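PDB 2A6P: acid phosphatase from Mycobacterium tuberculosis, which hydrolyses phosphate monoesters of broad range, including sugar phosphates, and can serve as a fructose-1,6-bisphosphatase in gluconeogenesis. Local coordinates for residues T21-T25 with L26-T30; I63-R67 with R68-D72; L88-W91 with D92-S95; D110-V113 with W114-G117; Q126-D129 with R130-A134. One frame throughout, in Å; residues are numbered along the deposited sequence.

How the contacts relate
All five contacts are local turns or helix segments in one histidine phosphatase domain, in series along the chain. Contact 2 leaves strand 61-64 of the mixed sheet and enters helix 68-76. Contacts 1 and 3 belong to loops, about 14 Å apart between centres, and touch where His29 and Thr30 meet Tyr93. Contact 1 also touches contact 2 (Thr21 and Thr30 on Arg69) and contact 4 (His29 on Trp111). Contact 3 touches contact 2, contact 4 through Trp91 and contact 5 through Arg130 and Val127. Contacts 2 and 4 lie farthest apart, about 25 Å between centres. Contacts 1 to 3 thus border the pocket holding sulfate and glycerol, while contacts 4 and 5 pack against Trp91.

Contact 1. Residues T21-T25 with L26-T30; sequences TAWST and LGRHT. With SO4 (sulfate ion), chain C.
Arg28 lays its guanidinium flat on the indole of Trp23, a cation-pi stack within a loop between strand 13-17 and helix 39-53 that includes an ST motif at Thr21. Followed outward, Arg28 CB lies 3.4 Å from Trp23 O, and CG keeps near the same carbonyl. CD then lies over the face of the five-membered ring in a CH-pi contact. The bend at chi3 (69°) turns the end of the chain across the indole: CZ stands 4.0 Å from the centroid of that ring, and the two planes differ by 16°. NH1 comes above Trp23 NE1, while NH2 reaches over CZ2 of the benzene half. NE hydrogen-bonds to Gly98 O, a second hold that limits the rotation of the guanidinium.

Backbone bonds close the turn that carries the stack. Trp23 O accepts from Arg28 N at 3.0 Å, and Ser24 O accepts at 2.9 Å from Gly27 N, whose residue has the positive phi that favours glycine. In the ST motif Thr21 OG1 accepts from Ser24 N at 3.1 Å, and Ser24 OG in return takes the N-H of Thr21 at 3.0 Å in a nearly straight bond (178°).

The loop also borders an anion site close to His18, the probable phosphohistidine residue. A sulfate, probably from the crystallisation liquor, receives bonds from both threonines and from Arg17. Thr21 OG1 donates to sulfate O2 at 2.9 Å; Thr30 OG1, beside the indole edge at CE3, donates to sulfate O4 at 3.2 Å.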
# COMPACT_ATOMS: atom_id res chain seq x y z
N THR A 21 10.58 -17.40 9.07
CA THR A 21 11.72 -18.14 9.60
C THR A 21 11.60 -18.11 11.13
O THR A 21 10.75 -17.39 11.67
CB THR A 21 13.07 -17.49 9.20
OG1 THR A 21 13.19 -16.19 9.81
CG2 THR A 21 13.19 -17.36 7.67
N ALA A 22 12.44 -18.87 11.82
CA ALA A 22 12.42 -18.90 13.28
C ALA A 22 12.75 -17.52 13.87
O ALA A 22 12.32 -17.20 14.97
CB ALA A 22 13.42 -19.94 13.80
N TRP A 23 13.52 -16.72 13.13
CA TRP A 23 13.91 -15.39 13.58
C TRP A 23 12.84 -14.32 13.33
O TRP A 23 12.60 -13.45 14.17
CB TRP A 23 15.23 -14.97 12.91
CG TRP A 23 16.47 -15.58 13.52
CD1 TRP A 23 16.59 -16.82 14.07
CD2 TRP A 23 17.77 -14.98 13.60
NE1 TRP A 23 17.89 -17.03 14.49
CE2 TRP A 23 18.63 -15.92 14.21
CE3 TRP A 23 18.30 -13.74 13.21
CZ2 TRP A 23 19.99 -15.65 14.45
CZ3 TRP A 23 19.65 -13.48 13.44
CH2 TRP A 23 20.48 -14.43 14.06
N SER A 24 12.20 -14.37 12.16
CA SER A 24 11.18 -13.38 11.84
C SER A 24 10.00 -13.43 12.80
O SER A 24 9.46 -12.39 13.19
CB SER A 24 10.67 -13.55 10.41
OG SER A 24 9.95 -14.76 10.26
N THR A 25 9.60 -14.64 13.19
CA THR A 25 8.48 -14.82 14.10
C THR A 25 8.77 -14.19 15.46
O THR A 25 7.84 -13.81 16.17
CB THR A 25 8.19 -16.30 14.33
OG1 THR A 25 9.31 -16.91 14.98
CG2 THR A 25 7.96 -17.00 13.01
N LEU A 26 10.05 -14.08 15.80
CA LEU A 26 10.46 -13.49 17.07
C LEU A 26 10.75 -12.00 16.95
O LEU A 26 11.07 -11.35 17.94
CB LEU A 26 11.71 -14.21 17.60
CG LEU A 26 11.50 -15.67 18.02
CD1 LEU A 26 12.81 -16.26 18.46
CD2 LEU A 26 10.49 -15.75 19.15
N GLY A 27 10.63 -11.48 15.74
CA GLY A 27 10.87 -10.06 15.52
C GLY A 27 12.35 -9.72 15.51
O GLY A 27 12.71 -8.56 15.69
N ARG A 28 13.20 -10.74 15.30
CA ARG A 28 14.65 -10.56 15.26
C ARG A 28 15.08 -10.05 13.90
O ARG A 28 14.54 -10.45 12.87
CB ARG A 28 15.34 -11.89 15.57
CG ARG A 28 14.94 -12.50 16.90
CD ARG A 28 15.65 -13.83 17.17
NE ARG A 28 17.09 -13.67 17.42
CZ ARG A 28 17.92 -14.67 17.70
NH1 ARG A 28 17.45 -15.91 17.77
NH2 ARG A 28 19.21 -14.44 17.92
N HIS A 29 16.04 -9.13 13.88
CA HIS A 29 16.55 -8.58 12.63
C HIS A 29 17.56 -9.54 12.02
O HIS A 29 18.58 -9.84 12.63
CB HIS A 29 17.19 -7.21 12.87
CG HIS A 29 16.20 -6.11 13.16
ND1 HIS A 29 15.49 -6.04 14.34
CD2 HIS A 29 15.76 -5.08 12.39
CE1 HIS A 29 14.66 -5.01 14.29
NE2 HIS A 29 14.81 -4.41 13.12
N THR A 30 17.27 -10.00 10.80
CA THR A 30 18.14 -10.94 10.09
C THR A 30 18.70 -10.31 8.81
O THR A 30 17.94 -9.93 7.92
CB THR A 30 17.38 -12.23 9.70
OG1 THR A 30 16.66 -12.73 10.84
CG2 THR A 30 18.35 -13.30 9.21
S SO4 C . 13.61 -12.13 8.57
O1 SO4 C . 12.13 -12.07 8.41
O2 SO4 C . 13.98 -13.62 8.80
O3 SO4 C . 14.22 -11.76 7.35
O4 SO4 C . 13.86 -11.48 9.83

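Contact 2. Residues I63-R67 with R68-D72; sequences ICSPR and RRTLD
Arg67 and Arg69 lie side by side and point the same way at the start of helix 68-76, within the beta-alpha-beta unit formed with strands 61-64 and 83-84; Arg67 is the N-cap residue. The guanidinium planes are 52° apart, so the two groups do not stack. Instead the aliphatic part of Arg67 covers one face of Arg69, with Arg67 CG 3.7 Å above that plane. Each charge has its own partner: Arg67 NE pairs with Glu34, while Arg69 NH1 and NH2 donate to Thr33 O and Gly31 O. These bonds hold Arg69 beside His18 and the sulfate.

Thr70 is turned back toward the strand end. Its OG1, placed between the backbone N and carbonyl carbon (chi1 41°), lies 2.9 Å from Ser65 O and 2.8 Å from Arg67 O; its single proton could serve either. Leu71 continues the cover: CD1 meets Pro66 O, and CD2 lies 3.9 Å from Cys64 SG. The first full helical turn is confirmed by Leu71 N, which donates to Arg67 O at 3.1 Å with an N-H...O angle of 160°.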
# COMPACT_ATOMS: atom_id res chain seq x y z
N ILE A 63 14.56 -11.24 -10.27
CA ILE A 63 15.82 -10.93 -9.60
C ILE A 63 15.63 -11.36 -8.15
O ILE A 63 14.63 -11.00 -7.51
CB ILE A 63 16.14 -9.42 -9.69
CG1 ILE A 63 16.30 -8.99 -11.15
CG2 ILE A 63 17.45 -9.12 -8.97
CD1 ILE A 63 15.04 -9.04 -11.96
N CYS A 64 16.60 -12.10 -7.61
CA CYS A 64 16.49 -12.62 -6.25
C CYS A 64 17.67 -12.33 -5.32
O CYS A 64 18.81 -12.25 -5.77
CB CYS A 64 16.27 -14.15 -6.33
SG CYS A 64 15.84 -15.03 -4.80
N SER A 65 17.39 -12.18 -4.03
CA SER A 65 18.43 -11.94 -3.03
C SER A 65 19.22 -13.26 -2.86
O SER A 65 18.65 -14.37 -2.94
CB SER A 65 17.82 -11.52 -1.71
OG SER A 65 18.78 -11.61 -0.67
N PRO A 66 20.53 -13.16 -2.59
CA PRO A 66 21.39 -14.34 -2.41
C PRO A 66 21.11 -15.25 -1.22
O PRO A 66 21.56 -16.39 -1.21
CB PRO A 66 22.79 -13.72 -2.33
CG PRO A 66 22.65 -12.42 -3.08
CD PRO A 66 21.32 -11.93 -2.59
N ARG A 67 20.41 -14.75 -0.21
CA ARG A 67 20.12 -15.55 0.98
C ARG A 67 19.36 -16.80 0.58
O ARG A 67 18.62 -16.80 -0.39
CB ARG A 67 19.28 -14.74 1.98
CG ARG A 67 19.96 -13.47 2.51
CD ARG A 67 21.21 -13.77 3.36
NE ARG A 67 22.37 -14.09 2.54
CZ ARG A 67 23.03 -13.21 1.79
NH1 ARG A 67 22.65 -11.93 1.74
NH2 ARG A 67 24.07 -13.60 1.07
N ARG A 68 19.57 -17.87 1.34
CA ARG A 68 18.90 -19.13 1.04
C ARG A 68 17.38 -19.04 1.26
O ARG A 68 16.61 -19.66 0.52
CB ARG A 68 19.47 -20.26 1.89
CG ARG A 68 18.98 -21.64 1.43
CD ARG A 68 19.36 -21.87 -0.05
NE ARG A 68 18.29 -22.49 -0.82
CZ ARG A 68 18.36 -22.77 -2.12
NH1 ARG A 68 19.46 -22.49 -2.81
NH2 ARG A 68 17.32 -23.33 -2.74
N ARG A 69 16.95 -18.29 2.27
CA ARG A 69 15.52 -18.17 2.53
C ARG A 69 14.77 -17.51 1.36
O ARG A 69 13.59 -17.78 1.15
CB ARG A 69 15.26 -17.39 3.83
CG ARG A 69 15.89 -16.00 3.92
CD ARG A 69 15.66 -15.41 5.31
NE ARG A 69 16.32 -14.13 5.55
CZ ARG A 69 17.62 -13.98 5.80
NH1 ARG A 69 18.41 -15.04 5.83
NH2 ARG A 69 18.12 -12.77 6.06
N THR A 70 15.45 -16.64 0.61
CA THR A 70 14.83 -15.99 -0.54
C THR A 70 14.94 -16.89 -1.78
O THR A 70 14.00 -16.97 -2.58
CB THR A 70 15.46 -14.59 -0.86
OG1 THR A 70 16.88 -14.65 -0.71
CG2 THR A 70 14.87 -13.51 0.07
N LEU A 71 16.07 -17.57 -1.94
CA LEU A 71 16.23 -18.47 -3.08
C LEU A 71 15.20 -19.58 -2.93
O LEU A 71 14.53 -19.96 -3.90
CB LEU A 71 17.64 -19.06 -3.10
CG LEU A 71 18.76 -18.11 -3.53
CD1 LEU A 71 20.11 -18.76 -3.29
CD2 LEU A 71 18.59 -17.74 -5.01
N ASP A 72 15.07 -20.08 -1.71
CA ASP A 72 14.12 -21.14 -1.40
C ASP A 72 12.70 -20.71 -1.74
O ASP A 72 11.94 -21.46 -2.36
CB ASP A 72 14.18 -21.48 0.09
CG ASP A 72 14.43 -22.95 0.34
OD1 ASP A 72 13.75 -23.79 -0.29
OD2 ASP A 72 15.31 -23.27 1.17

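Contact 3. Residues L88-W91 with D92-S95; sequences LAEW and DYGS. With GOL (glycerol), chain D.
Tyr93 folds back over the peptide of Trp91, and this is the close-packed part of the contact. Trp91 O stands 3.2 Å above one face of the phenol ring, offset toward its rim, with Tyr93 CD1 its nearest ring atom at 3.3 Å. The neighbouring CE1 touches Glu90 CG at 3.6 Å. With the Tyr93 ring carbon CG beside its own backbone N (chi1 -61°), the ring is brought back along the chain toward Glu90. Between Trp91 and Tyr93 the ring overlap is slight: their planes are 14° from parallel, but the centroids are 5.8 Å apart; between the side chains, Trp91 CB touches Tyr93 CE2. Trp91 NE1 is bonded to Glu122 O.

This loop, between strand 83-84 and helix 101-105, carries the acidic residue of the histidine phosphatase active site: Glu90 is the proton donor/acceptor by similarity with relatives. Its OE1 accepts from Trp91 N, at a notably short 2.5 Å in the model, using the anti lone pair, and also from Phe155 N. OE2, less surely placed, meets His154 N; together these donors probably limit the carboxylate's rotation.

Another side faces the ligand pocket, where glycerol O3 makes a weak 3.2 Å bond to Tyr93 OH; a closer approach of glycerol O2 to Glu90 OE2 is doubtful, because OE2 also clashes with the glycerol. The looser side is at Asp92, partly exposed, which forms an Asx turn: Gly94 N donates to Asp92 OD1 at 2.9 Å from above the carboxylate plane.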
# COMPACT_ATOMS: atom_id res chain seq x y z
N LEU A 88 19.74 -7.00 -3.82
CA LEU A 88 18.45 -7.14 -3.14
C LEU A 88 18.59 -7.68 -1.72
O LEU A 88 17.58 -8.03 -1.09
CB LEU A 88 17.53 -8.07 -3.95
CG LEU A 88 17.21 -7.74 -5.41
CD1 LEU A 88 16.08 -8.64 -5.90
CD2 LEU A 88 16.80 -6.28 -5.55
N ALA A 89 19.82 -7.76 -1.21
CA ALA A 89 20.06 -8.28 0.13
C ALA A 89 19.39 -7.41 1.20
O ALA A 89 19.15 -6.22 0.99
CB ALA A 89 21.56 -8.38 0.39
N GLU A 90 19.07 -8.00 2.35
CA GLU A 90 18.44 -7.21 3.40
C GLU A 90 19.41 -6.17 3.93
O GLU A 90 20.61 -6.21 3.64
CB GLU A 90 18.00 -8.12 4.56
CG GLU A 90 17.34 -7.37 5.72
CD GLU A 90 16.16 -6.51 5.28
OE1 GLU A 90 16.36 -5.51 4.55
OE2 GLU A 90 15.02 -6.85 5.65
N TRP A 91 18.88 -5.22 4.68
CA TRP A 91 19.67 -4.16 5.29
C TRP A 91 20.74 -4.85 6.14
O TRP A 91 20.41 -5.75 6.91
CB TRP A 91 18.77 -3.31 6.20
CG TRP A 91 19.31 -1.96 6.57
CD1 TRP A 91 20.54 -1.68 7.10
CD2 TRP A 91 18.61 -0.71 6.47
NE1 TRP A 91 20.65 -0.33 7.32
CE2 TRP A 91 19.49 0.30 6.94
CE3 TRP A 91 17.34 -0.33 6.01
CZ2 TRP A 91 19.13 1.66 6.98
CZ3 TRP A 91 16.97 1.03 6.05
CH2 TRP A 91 17.87 2.00 6.53
N ASP A 92 22.00 -4.47 5.99
CA ASP A 92 23.08 -5.05 6.80
C ASP A 92 22.93 -4.50 8.22
O ASP A 92 23.19 -3.32 8.45
CB ASP A 92 24.44 -4.65 6.25
CG ASP A 92 25.59 -5.17 7.09
OD1 ASP A 92 25.33 -5.83 8.13
OD2 ASP A 92 26.75 -4.92 6.72
N TYR A 93 22.53 -5.34 9.16
CA TYR A 93 22.31 -4.89 10.53
C TYR A 93 23.53 -4.76 11.43
O TYR A 93 23.41 -4.34 12.57
CB TYR A 93 21.27 -5.78 11.22
CG TYR A 93 19.93 -5.76 10.52
CD1 TYR A 93 19.45 -6.87 9.83
CD2 TYR A 93 19.13 -4.61 10.55
CE1 TYR A 93 18.21 -6.86 9.18
CE2 TYR A 93 17.89 -4.57 9.91
CZ TYR A 93 17.44 -5.70 9.22
OH TYR A 93 16.22 -5.65 8.59
N GLY A 94 24.70 -5.11 10.91
CA GLY A 94 25.91 -5.00 11.72
C GLY A 94 25.76 -5.47 13.16
O GLY A 94 25.37 -6.61 13.41
N SER A 95 26.05 -4.59 14.11
CA SER A 95 25.98 -4.92 15.53
C SER A 95 24.61 -5.39 16.01
O SER A 95 24.51 -6.15 16.97
CB SER A 95 26.40 -3.71 16.37
OG SER A 95 27.62 -3.13 15.90
C1 GOL D . 12.65 -9.64 6.60
O1 GOL D . 12.88 -9.64 5.19
C2 GOL D . 13.38 -8.51 7.35
O2 GOL D . 12.86 -7.26 6.91
C3 GOL D . 13.13 -8.62 8.86
O3 GOL D . 13.81 -7.58 9.55

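Contact 4. Residues D110-V113 with W114-G117; sequences DWLV and WTHG
Leu112 O is gripped by two backbone donors, His116 N at 2.9 Å and Thr115 N at 3.2 Å. The first arrives almost along the C=O axis (173°), the second from above the carbonyl plane: one bond of the i to i+4 kind and one of the i to i+3 kind at the start of a short, weakly bonded helix. One residue further on, Gly117 N makes a weak bond to Val113 O, and Gly117 leaves the helix with positive phi.

His116 folds back over the backbone of Trp111 and Leu112, whose CA and N respectively lie over one face of its imidazole. Trp111 CA is 3.6 Å from the ring centroid, a CH-pi contact. The indole of Trp111 turns an edge toward that ring in an offset edge-to-face pair, planes at 75°, with CD1 3.4 Å from His116 CB. This pose is fixed by the indole N-H: NE1 donates to Gly117 O at 3.0 Å, nearly straight at 172° and in the ring plane. A water joins the outer side, donating to Asp110 O at 2.7 Å and also bonded to Thr115 OG1 and His116 NE2.

Further along, Val113 CG1 stands over the five-membered ring of Trp114, 3.6 Å from its centroid.

The turn thus packs between several elements. Trp111 lies against Thr101, Ile104 and Arg105 of helix 101-105, Trp114 against Arg157 and Val113 against His154 of helix 153-163, and Leu112 meets Val190 of the second subunit, on its strand 190-199.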
# COMPACT_ATOMS: atom_id res chain seq x y z
N ASP A 110 14.72 5.66 20.80
CA ASP A 110 13.97 6.21 19.66
C ASP A 110 14.37 5.58 18.32
O ASP A 110 13.99 6.09 17.26
CB ASP A 110 14.18 7.72 19.60
CG ASP A 110 15.64 8.10 19.47
OD1 ASP A 110 16.48 7.51 20.20
OD2 ASP A 110 15.96 8.99 18.66
N TRP A 111 15.12 4.48 18.37
CA TRP A 111 15.59 3.81 17.16
C TRP A 111 14.55 3.30 16.15
O TRP A 111 13.54 2.70 16.52
CB TRP A 111 16.49 2.63 17.53
CG TRP A 111 17.11 1.95 16.33
CD1 TRP A 111 18.27 2.30 15.69
CD2 TRP A 111 16.59 0.82 15.63
NE1 TRP A 111 18.50 1.45 14.63
CE2 TRP A 111 17.49 0.53 14.57
CE3 TRP A 111 15.44 0.02 15.78
CZ2 TRP A 111 17.28 -0.53 13.68
CZ3 TRP A 111 15.24 -1.03 14.89
CH2 TRP A 111 16.15 -1.30 13.85
N LEU A 112 14.85 3.55 14.88
CA LEU A 112 14.07 3.08 13.74
C LEU A 112 15.18 2.89 12.73
O LEU A 112 16.03 3.77 12.58
CB LEU A 112 13.09 4.12 13.20
CG LEU A 112 11.71 4.31 13.83
CD1 LEU A 112 10.99 5.41 13.05
CD2 LEU A 112 10.90 3.00 13.80
N VAL A 113 15.22 1.76 12.05
CA VAL A 113 16.28 1.54 11.09
C VAL A 113 16.27 2.65 10.05
O VAL A 113 17.33 3.08 9.57
CB VAL A 113 16.14 0.15 10.41
CG1 VAL A 113 14.83 0.07 9.63
CG2 VAL A 113 17.34 -0.10 9.50
N TRP A 114 15.08 3.14 9.74
CA TRP A 114 14.86 4.18 8.73
C TRP A 114 15.52 5.53 8.98
O TRP A 114 15.84 6.25 8.02
CB TRP A 114 13.36 4.40 8.54
CG TRP A 114 12.68 3.13 8.29
CD1 TRP A 114 11.95 2.38 9.17
CD2 TRP A 114 12.75 2.37 7.08
NE1 TRP A 114 11.58 1.19 8.59
CE2 TRP A 114 12.06 1.16 7.30
CE3 TRP A 114 13.34 2.59 5.82
CZ2 TRP A 114 11.94 0.17 6.32
CZ3 TRP A 114 13.22 1.61 4.84
CH2 TRP A 114 12.53 0.41 5.10
N THR A 115 15.71 5.87 10.24
CA THR A 115 16.32 7.15 10.60
C THR A 115 17.72 7.00 11.21
O THR A 115 18.57 7.89 11.05
CB THR A 115 15.41 7.90 11.58
OG1 THR A 115 15.13 7.05 12.71
CG2 THR A 115 14.09 8.27 10.92
N HIS A 116 17.97 5.88 11.89
CA HIS A 116 19.27 5.68 12.53
C HIS A 116 20.28 4.82 11.77
O HIS A 116 21.47 5.13 11.73
CB HIS A 116 19.09 5.06 13.92
CG HIS A 116 18.19 5.84 14.82
ND1 HIS A 116 18.37 5.89 16.18
CD2 HIS A 116 17.09 6.59 14.56
CE1 HIS A 116 17.43 6.64 16.73
NE2 HIS A 116 16.64 7.07 15.77
N GLY A 117 19.81 3.72 11.19
CA GLY A 117 20.73 2.84 10.50
C GLY A 117 21.27 1.86 11.54
O GLY A 117 20.75 1.79 12.66
O HOH W 1 13.54 7.49 15.03

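Contact 5. Residues Q126-D129 with R130-A134; sequences QVND and RADSA
The guanidinium of Arg130 presents its edge to Val127: CG2 of the valine lies in the guanidinium plane, 3.7 Å from NH1, while Val127 CA is equally close to that nitrogen. Both residues belong to helix 124-141 and stand three positions apart, roughly one turn. The Arg130 side chain leaves with CG opposite the backbone N (chi1 -160°), then bends at chi2 and chi3, which folds its tip back along the helix toward Val127. That tip is fixed by partners beyond these segments: NH1 forms a salt bridge with Glu122, and NH2 donates to Ala89 O, next to the putative catalytic Glu90. Arg130 thus ties the helix to the active-site loop, probably helping to position it.

Asp132 is held by Arg162 of helix 153-163 through a salt bridge to OD1.

The backbone follows the regular alpha-helical ladder. Arg130 N donates to Gln126 O, and Ala131 N to Val127 O at 2.7 Å. The methyl of Ala131, CB, also rests 3.2 Å from Val127 O, as is usual between residues four apart in an alpha helix. Asp132 N continues the pattern to Asn128 O at 3.0 Å.

At Asp129 the carbonyl receives two donors of one residue, which arrive from opposite faces of its plane: Ser133 N at 3.0 Å, and Ser133 OG, set beside its own backbone N (chi1 -64°), at 3.1 Å from Asp129 O.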
# COMPACT_ATOMS: atom_id res chain seq x y z
N GLN A 126 23.61 4.56 2.56
CA GLN A 126 24.00 3.40 1.77
C GLN A 126 22.80 2.62 1.24
O GLN A 126 22.81 2.16 0.09
CB GLN A 126 24.92 2.49 2.59
CG GLN A 126 26.32 3.06 2.79
CD GLN A 126 27.22 2.15 3.60
OE1 GLN A 126 27.00 1.95 4.79
NE2 GLN A 126 28.23 1.60 2.95
N VAL A 127 21.77 2.46 2.05
CA VAL A 127 20.62 1.71 1.59
C VAL A 127 19.81 2.57 0.63
O VAL A 127 19.20 2.04 -0.31
CB VAL A 127 19.74 1.24 2.76
CG1 VAL A 127 18.54 0.46 2.22
CG2 VAL A 127 20.56 0.35 3.68
N ASN A 128 19.83 3.88 0.84
CA ASN A 128 19.13 4.81 -0.05
C ASN A 128 19.66 4.65 -1.47
O ASN A 128 18.89 4.58 -2.43
CB ASN A 128 19.37 6.25 0.42
CG ASN A 128 18.74 7.28 -0.50
OD1 ASN A 128 19.16 7.46 -1.64
ND2 ASN A 128 17.73 7.97 -0.00
N ASP A 129 20.99 4.58 -1.59
CA ASP A 129 21.65 4.42 -2.88
C ASP A 129 21.44 3.03 -3.45
O ASP A 129 21.27 2.88 -4.66
CB ASP A 129 23.15 4.66 -2.75
CG ASP A 129 23.47 5.96 -2.08
OD1 ASP A 129 22.79 6.97 -2.39
OD2 ASP A 129 24.39 5.98 -1.24
N ARG A 130 21.47 2.01 -2.60
CA ARG A 130 21.25 0.65 -3.08
C ARG A 130 19.82 0.54 -3.61
O ARG A 130 19.57 -0.09 -4.66
CB ARG A 130 21.50 -0.36 -1.96
CG ARG A 130 21.76 -1.75 -2.49
CD ARG A 130 22.69 -2.56 -1.61
NE ARG A 130 21.96 -3.45 -0.71
CZ ARG A 130 21.38 -3.06 0.41
NH1 ARG A 130 21.46 -1.79 0.77
NH2 ARG A 130 20.70 -3.92 1.16
N ALA A 131 18.89 1.16 -2.88
CA ALA A 131 17.48 1.16 -3.26
C ALA A 131 17.30 1.84 -4.62
O ALA A 131 16.59 1.33 -5.48
CB ALA A 131 16.66 1.86 -2.20
N ASP A 132 17.93 3.00 -4.80
CA ASP A 132 17.80 3.71 -6.07
C ASP A 132 18.38 2.90 -7.23
O ASP A 132 17.80 2.88 -8.32
CB ASP A 132 18.48 5.08 -6.00
CG ASP A 132 17.71 6.07 -5.13
OD1 ASP A 132 16.46 6.07 -5.20
OD2 ASP A 132 18.35 6.86 -4.39
N SER A 133 19.51 2.24 -7.01
CA SER A 133 20.10 1.43 -8.08
C SER A 133 19.11 0.33 -8.47
O SER A 133 18.95 0.01 -9.66
CB SER A 133 21.43 0.79 -7.62
OG SER A 133 22.43 1.77 -7.33
N ALA A 134 18.43 -0.24 -7.47
CA ALA A 134 17.45 -1.30 -7.70
C ALA A 134 16.29 -0.78 -8.55
O ALA A 134 15.83 -1.46 -9.46
CB ALA A 134 16.93 -1.85 -6.36